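PDB 6WOP: 4-aminobutyrate transaminase from Acinetobacter baumannii, which probably transfers the amino group of 4-aminobutyrate to 2-oxoglutarate, using pyridoxal 5'-phosphate as cofactor. Local coordinates for residues 333-338 against 406-411; 349-354 against 358-363. All blocks are in the same frame, centred on the assembly; numbering follows the deposited sequence.

Interaction 1: 333-338 against 406-411; sequences VATLKD and QGLDIL
T335 meets L408 where helix 321-342 runs beside helix 401-416. The two short segments run nearly parallel, at 17°, with axes 10.8 Å apart at their closest. T335 and L408 also have the nearest CA atoms of the pair, 7.1 Å apart. The hydroxyl OG1 of T335 lies 3.6 Å from L408 CD1, and the two side chains meet at a slant. This is packing of a hydroxyl on a methyl. The polar need of OG1 is met in part within its own helix, by a weak hydrogen bond to E331 O. The T335 methyl CG2 is anti to the backbone N (OG1 chi1 -77°), and it is CG2 that faces L411, with CD2 of that leucine 4.5 Å away. L336 follows. Its CD2 touches L411 CD2 at 4.0 Å, methyl against methyl, with the two side chains at about a right angle. L408 also packs on E331 and L332, and L411 on I339, so the same leucines reach further along helix 321-342. The contact is small, burying 146 Å² in all. Its chemistry is that of van der Waals packing between largely buried side chains, with neither a polar bond nor a charge pair between the two segments.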
loop_
_atom_site.group_PDB
_atom_site.type_symbol
_atom_site.label_atom_id
_atom_site.label_comp_id
_atom_site.label_asym_id
_atom_site.label_seq_id
_atom_site.Cartn_x
_atom_site.Cartn_y
_atom_site.Cartn_z
ATOM N N VAL A 333 38.803 21.304 9.998
ATOM C CA VAL A 333 37.903 22.449 10.131
ATOM C C VAL A 333 38.687 23.764 10.064
ATOM O O VAL A 333 38.280 24.713 9.382
ATOM C CB VAL A 333 37.051 22.327 11.414
ATOM C CG1 VAL A 333 36.403 23.647 11.800
ATOM C CG2 VAL A 333 35.900 21.343 11.205
ATOM N N ALA A 334 39.851 23.837 10.725
ATOM C CA ALA A 334 40.637 25.064 10.643
ATOM C C ALA A 334 41.043 25.363 9.205
ATOM O O ALA A 334 41.145 26.531 8.823
ATOM C CB ALA A 334 41.873 24.966 11.537
ATOM N N THR A 335 41.379 24.330 8.418
ATOM C CA THR A 335 41.680 24.530 7.001
ATOM C C THR A 335 40.460 25.066 6.237
ATOM O O THR A 335 40.587 25.962 5.400
ATOM C CB THR A 335 42.156 23.209 6.400
ATOM O OG1 THR A 335 43.502 23.009 6.796
ATOM C CG2 THR A 335 42.191 23.238 4.912
ATOM N N LEU A 336 39.271 24.509 6.497
ATOM C CA LEU A 336 38.068 24.999 5.830
ATOM C C LEU A 336 37.784 26.447 6.210
ATOM O O LEU A 336 37.288 27.237 5.385
ATOM C CB LEU A 336 36.891 24.110 6.197
ATOM C CG LEU A 336 37.124 22.681 5.672
ATOM C CD1 LEU A 336 35.937 21.883 6.064
ATOM C CD2 LEU A 336 37.181 22.713 4.194
ATOM N N LYS A 337 38.038 26.813 7.470
ATOM C CA LYS A 337 37.768 28.218 7.820
ATOM C C LYS A 337 38.767 29.155 7.156
ATOM O O LYS A 337 38.421 30.270 6.733
ATOM C CB LYS A 337 37.796 28.393 9.335
ATOM C CG LYS A 337 36.401 28.314 9.927
ATOM C CD LYS A 337 36.328 27.391 11.140
ATOM C CE LYS A 337 36.579 28.175 12.455
ATOM N NZ LYS A 337 36.104 27.381 13.661
ATOM N N ASP A 338 40.009 28.714 6.970
ATOM C CA ASP A 338 40.971 29.513 6.219
ATOM C C ASP A 338 40.553 29.649 4.758
ATOM O O ASP A 338 40.661 30.734 4.170
ATOM C CB ASP A 338 42.349 28.867 6.314
ATOM C CG ASP A 338 43.434 29.797 5.883
ATOM O OD1 ASP A 338 43.354 30.982 6.247
ATOM O OD2 ASP A 338 44.376 29.351 5.194
ATOM N N GLN A 406 48.959 16.759 3.311
ATOM C CA GLN A 406 49.100 16.883 1.856
ATOM C C GLN A 406 47.747 16.972 1.178
ATOM O O GLN A 406 47.572 17.709 0.192
ATOM C CB GLN A 406 49.835 15.673 1.303
ATOM C CG GLN A 406 50.271 15.772 -0.148
ATOM C CD GLN A 406 51.065 14.559 -0.526
ATOM O OE1 GLN A 406 51.448 13.792 0.352
ATOM N NE2 GLN A 406 51.256 14.328 -1.826
ATOM N N GLY A 407 46.802 16.166 1.678
ATOM C CA GLY A 407 45.436 16.202 1.181
ATOM C C GLY A 407 44.811 17.551 1.405
ATOM O O GLY A 407 44.116 18.053 0.534
ATOM N N LEU A 408 45.079 18.175 2.566
ATOM C CA LEU A 408 44.469 19.486 2.842
ATOM C C LEU A 408 45.120 20.570 2.004
ATOM O O LEU A 408 44.480 21.556 1.638
ATOM C CB LEU A 408 44.607 19.833 4.314
ATOM C CG LEU A 408 43.970 18.973 5.389
ATOM C CD1 LEU A 408 44.392 19.470 6.772
ATOM C CD2 LEU A 408 42.474 18.906 5.221
ATOM N N ASP A 409 46.408 20.406 1.684
ATOM C CA ASP A 409 47.054 21.353 0.783
ATOM C C ASP A 409 46.484 21.247 -0.639
ATOM O O ASP A 409 46.304 22.261 -1.316
ATOM C CB ASP A 409 48.566 21.131 0.791
ATOM C CG ASP A 409 49.229 21.510 2.141
ATOM O OD1 ASP A 409 48.592 22.205 2.975
ATOM O OD2 ASP A 409 50.415 21.100 2.351
ATOM N N ILE A 410 46.243 20.033 -1.131
ATOM C CA ILE A 410 45.634 19.910 -2.451
ATOM C C ILE A 410 44.230 20.516 -2.441
ATOM O O ILE A 410 43.826 21.195 -3.398
ATOM C CB ILE A 410 45.603 18.429 -2.883
ATOM C CG1 ILE A 410 47.044 17.875 -3.036
ATOM C CG2 ILE A 410 44.822 18.255 -4.177
ATOM C CD1 ILE A 410 47.106 16.336 -2.807
ATOM N N LEU A 411 43.464 20.249 -1.374
ATOM C CA LEU A 411 42.118 20.813 -1.243
ATOM C C LEU A 411 42.173 22.324 -1.353
ATOM O O LEU A 411 41.410 22.941 -2.116
ATOM C CB LEU A 411 41.511 20.390 0.105
ATOM C CG LEU A 411 40.124 20.953 0.497
ATOM C CD1 LEU A 411 39.009 20.207 -0.246
ATOM C CD2 LEU A 411 39.890 20.795 1.968
#

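Interaction 2: 349-354 against 358-363; sequences DIRALG and AVELET
This contact is the body of a beta hairpin, made by strands 347-353 and 356-361. The strands are antiparallel, with 161° between their directions. D349-E360 and R351-A358 are hydrogen-bonded pairs, and I350-V359 between them is a non-hydrogen-bonded pair. R351 N gives to A358 O at 3.0 Å, and A358 N gives back to R351 O at 3.0 Å. At the other end E360 N gives to D349 O, also at 3.0 Å.

D349, R351, A358 and E360 share one face of the sheet, and here a salt-bridge network forms. R351 bends at chi3 (-77°), which folds its guanidinium back toward E360. NH1 and NH2 both grip the single oxygen OE2 of E360, at 2.8 and 3.0 Å. They approach it from opposite faces of the carboxylate plane, which stands 79° from the guanidinium plane. NH1 also reaches D349 OD2 at 2.9 Å, on the anti side of that carboxylate but well out of its plane, while OD2 stays close to the guanidinium plane. One arginine thus ties together two acids whose oxygens OD2 and OE2 are 5.1 Å apart, and its charge probably eases their mutual repulsion. K177 adds a second salt bridge to E360 OE2. R351 NH2 also bonds to G214 O, which helps to fix the turn of the guanidinium. On the other face I350 CG1 meets V359 CG2 at 4.3 Å.

Strand 347-353 is the outermost strand of its sheet within this chain. Strand 356-361 lies between it and strand 390-393, with V359 bonded through its backbone to I391. Helix 321-342 packs on the I350 face, where I350 touches L336, K337 and Q340.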
loop_
_atom_site.group_PDB
_atom_site.type_symbol
_atom_site.label_atom_id
_atom_site.label_comp_id
_atom_site.label_asym_id
_atom_site.label_seq_id
_atom_site.Cartn_x
_atom_site.Cartn_y
_atom_site.Cartn_z
ATOM N N ASP A 349 28.792 27.111 4.416
ATOM C CA ASP A 349 28.623 26.443 5.698
ATOM C C ASP A 349 29.797 25.504 5.877
ATOM O O ASP A 349 30.345 24.988 4.902
ATOM C CB ASP A 349 27.324 25.621 5.786
ATOM C CG ASP A 349 26.830 25.420 7.252
ATOM O OD1 ASP A 349 27.525 25.947 8.179
ATOM O OD2 ASP A 349 25.734 24.778 7.466
ATOM N N ILE A 350 30.151 25.272 7.134
ATOM C CA ILE A 350 31.080 24.224 7.542
ATOM C C ILE A 350 30.375 23.441 8.641
ATOM O O ILE A 350 29.890 24.041 9.599
ATOM C CB ILE A 350 32.410 24.790 8.039
ATOM C CG1 ILE A 350 33.135 25.548 6.888
ATOM C CG2 ILE A 350 33.258 23.634 8.578
ATOM C CD1 ILE A 350 34.343 26.450 7.266
ATOM N N ARG A 351 30.223 22.128 8.469
ATOM C CA ARG A 351 29.534 21.318 9.466
ATOM C C ARG A 351 30.475 20.240 9.961
ATOM O O ARG A 351 31.263 19.711 9.180
ATOM C CB ARG A 351 28.279 20.668 8.893
ATOM C CG ARG A 351 27.275 21.757 8.464
ATOM C CD ARG A 351 25.971 21.172 7.950
ATOM N NE ARG A 351 26.037 20.623 6.584
ATOM C CZ ARG A 351 25.867 21.317 5.457
ATOM N NH1 ARG A 351 25.651 22.643 5.484
ATOM N NH2 ARG A 351 25.927 20.678 4.291
ATOM N N ALA A 352 30.364 19.867 11.233
ATOM C CA ALA A 352 31.394 18.969 11.775
ATOM C C ALA A 352 30.906 18.308 13.055
ATOM O O ALA A 352 30.411 18.989 13.970
ATOM C CB ALA A 352 32.663 19.735 12.075
ATOM N N LEU A 353 31.066 16.995 13.136
ATOM C CA LEU A 353 31.098 16.331 14.436
ATOM C C LEU A 353 32.244 15.327 14.387
ATOM O O LEU A 353 32.194 14.407 13.570
ATOM C CB LEU A 353 29.770 15.644 14.742
ATOM C CG LEU A 353 29.740 15.093 16.170
ATOM C CD1 LEU A 353 29.805 16.205 17.170
ATOM C CD2 LEU A 353 28.474 14.245 16.352
ATOM N N GLY A 354 33.312 15.558 15.172
ATOM C CA GLY A 354 34.439 14.630 15.091
ATOM C C GLY A 354 35.075 14.742 13.717
ATOM O O GLY A 354 35.428 15.834 13.254
ATOM N N ALA A 358 32.055 18.331 6.688
ATOM C CA ALA A 358 31.660 18.682 5.330
ATOM C C ALA A 358 31.769 20.183 5.133
ATOM O O ALA A 358 31.571 20.956 6.070
ATOM C CB ALA A 358 30.222 18.255 5.036
ATOM N N VAL A 359 31.988 20.597 3.881
ATOM C CA VAL A 359 31.957 22.004 3.488
ATOM C C VAL A 359 30.893 22.183 2.400
ATOM O O VAL A 359 30.821 21.388 1.456
ATOM C CB VAL A 359 33.324 22.510 3.020
ATOM C CG1 VAL A 359 33.761 21.835 1.721
ATOM C CG2 VAL A 359 33.293 24.044 2.892
ATOM N N GLU A 360 30.018 23.163 2.570
ATOM C CA GLU A 360 28.980 23.425 1.571
ATOM C C GLU A 360 29.383 24.642 0.757
ATOM O O GLU A 360 29.862 25.656 1.305
ATOM C CB GLU A 360 27.596 23.671 2.182
ATOM C CG GLU A 360 26.505 23.894 1.102
ATOM C CD GLU A 360 25.122 23.662 1.657
ATOM O OE1 GLU A 360 24.109 24.122 1.074
ATOM O OE2 GLU A 360 25.071 23.050 2.727
ATOM N N LEU A 361 29.203 24.544 -0.548
ATOM C CA LEU A 361 29.583 25.629 -1.436
ATOM C C LEU A 361 28.324 26.238 -2.028
ATOM O O LEU A 361 27.239 25.663 -1.937
ATOM C CB LEU A 361 30.546 25.128 -2.531
ATOM C CG LEU A 361 31.939 24.588 -2.102
ATOM C CD1 LEU A 361 31.914 23.188 -1.619
ATOM C CD2 LEU A 361 32.889 24.606 -3.266
ATOM N N GLU A 362 28.478 27.411 -2.625
ATOM C CA GLU A 362 27.295 28.056 -3.193
ATOM C C GLU A 362 26.635 27.189 -4.254
ATOM O O GLU A 362 25.407 27.076 -4.306
ATOM C CB GLU A 362 27.654 29.420 -3.763
ATOM C CG GLU A 362 27.086 30.478 -2.899
ATOM C CD GLU A 362 27.658 31.814 -3.175
ATOM O OE1 GLU A 362 28.047 32.040 -4.354
ATOM O OE2 GLU A 362 27.714 32.628 -2.214
ATOM N N THR A 363 27.413 26.437 -5.002
ATOM C CA THR A 363 27.001 25.855 -6.258
ATOM C C THR A 363 27.611 24.472 -6.438
ATOM O O THR A 363 28.746 24.236 -6.011
ATOM C CB THR A 363 27.474 26.828 -7.323
ATOM O OG1 THR A 363 26.525 27.897 -7.434
ATOM C CG2 THR A 363 27.735 26.186 -8.574
#

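Helix 321-342 joins the two interactions. It is followed in the chain, after a short connection, by strand 347-353, the first strand of the hairpin in interaction 2. The centres of the two interactions are about 12 Å apart. L336 serves both: the CD2 that it turns to helix 401-416 also lies 4.0 Å from V359 CB. I350 CD1 packs against the same helix, 3.6 Å from L336 O. V333 CG2 adds a contact with A352 CB at 3.7 Å. Helices 321-342 and 401-416 lie side by side on one sheet: the first packs on I350 and V359, the second reaches I45 of strand 43-46. The salt-bridge network of D349, R351 and E360 is on the opposite sheet face, turned from the helices.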